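Side-chain contact in T cell receptor gamma chain (Monodelphis domestica, PDB 7L15), which probably pairs with a second receptor chain in the marsupial gamma mu T cell receptor, which serves antigen recognition at the T cell surface: residues T14-A17 against K18-A21. Sequence-based numbering, arbitrary orientation.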
# COMPACT_ATOMS: atom_id res chain seq x y z
N THR B 14 14.83 6.23 -8.33
CA THR B 14 15.50 7.29 -7.58
C THR B 14 16.45 8.04 -8.51
O THR B 14 17.19 7.42 -9.28
CB THR B 14 16.27 6.74 -6.37
OG1 THR B 14 15.39 5.98 -5.55
CG2 THR B 14 16.83 7.88 -5.54
N ARG B 15 16.42 9.36 -8.43
CA ARG B 15 17.23 10.17 -9.33
C ARG B 15 17.71 11.41 -8.59
O ARG B 15 17.14 11.81 -7.57
CB ARG B 15 16.42 10.60 -10.56
CG ARG B 15 16.01 9.45 -11.47
CD ARG B 15 17.20 8.94 -12.29
NE ARG B 15 16.80 7.87 -13.20
CZ ARG B 15 16.96 6.58 -12.95
NH1 ARG B 15 17.54 6.20 -11.81
NH2 ARG B 15 16.56 5.67 -13.83
N ASN B 16 18.76 12.02 -9.13
CA ASN B 16 19.15 13.37 -8.77
C ASN B 16 18.53 14.35 -9.77
O ASN B 16 17.98 13.95 -10.80
CB ASN B 16 20.67 13.51 -8.74
CG ASN B 16 21.30 12.73 -7.59
OD1 ASN B 16 22.08 11.80 -7.81
ND2 ASN B 16 20.95 13.10 -6.36
N ALA B 17 18.61 15.64 -9.44
CA ALA B 17 18.00 16.66 -10.29
C ALA B 17 18.65 16.65 -11.67
O ALA B 17 19.78 16.22 -11.86
CB ALA B 17 18.14 18.04 -9.67
N LYS B 18 17.88 17.13 -12.66
CA LYS B 18 18.30 17.29 -14.05
C LYS B 18 18.42 15.96 -14.79
O LYS B 18 18.68 15.96 -16.00
CB LYS B 18 19.61 18.08 -14.18
CG LYS B 18 19.67 19.33 -13.28
CD LYS B 18 20.80 20.30 -13.65
CE LYS B 18 20.95 21.40 -12.60
NZ LYS B 18 20.78 22.79 -13.15
N GLN B 19 18.21 14.83 -14.12
CA GLN B 19 18.22 13.53 -14.79
C GLN B 19 16.83 13.26 -15.36
O GLN B 19 15.96 14.14 -15.42
CB GLN B 19 18.69 12.44 -13.82
CG GLN B 19 20.05 12.77 -13.20
CD GLN B 19 20.59 11.71 -12.25
OE1 GLN B 19 19.85 10.93 -11.66
NE2 GLN B 19 21.92 11.68 -12.11
N SER B 20 16.60 12.04 -15.83
CA SER B 20 15.32 11.66 -16.41
C SER B 20 14.93 10.29 -15.88
O SER B 20 15.72 9.61 -15.21
CB SER B 20 15.37 11.65 -17.93
OG SER B 20 16.10 10.50 -18.36
N ALA B 21 13.71 9.87 -16.20
CA ALA B 21 13.21 8.63 -15.63
C ALA B 21 12.19 8.03 -16.58
O ALA B 21 11.31 8.75 -17.07
CB ALA B 21 12.57 8.89 -14.26
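R15 and Q19 reach back across a tight reversal of the chain, each spending its polar end on backbone of the other limb. NE of R15 gives its hydrogen to S20 O at 2.9 Å, with the carbonyl oxygen in the guanidinium plane and the donor close to the line of the C=O bond. A bend at chi2 (-75°) folds the R15 chain round so that NH1 also meets the carbonyl of its own neighbour, T14 O, at 2.8 Å; this bond is more bent, the oxygen lying 30° out of the guanidinium plane. One guanidinium thus serves two carbonyls, one from each limb. On the other side of the exchange, Q19 OE1 accepts the backbone N-H of N16 at 3.0 Å, which comes in from above the plane of the amide. The Q19 chain, extended beyond CG, crosses that of R15 at about a right angle, and its OE1 lies 3.4 Å from R15 CD. Q19 CD packs against N16 CB at 3.9 Å. The amide of N16 looks elsewhere: ND2 donates to T116 O at the end of strand 104-116 and to S118 O just beyond it. Backbone bonds from K18 and Q19 to L87 hold the turn to an adjoining loop. From N16 to Q19 the chain makes a type II beta turn, closed by a weak Q19 N to N16 O bond of 3.4 Å, with K18 at positive phi (73°); it leads from strand 12-16 towards strand 21-28, the A'-to-B connection of an immunoglobulin V-set domain.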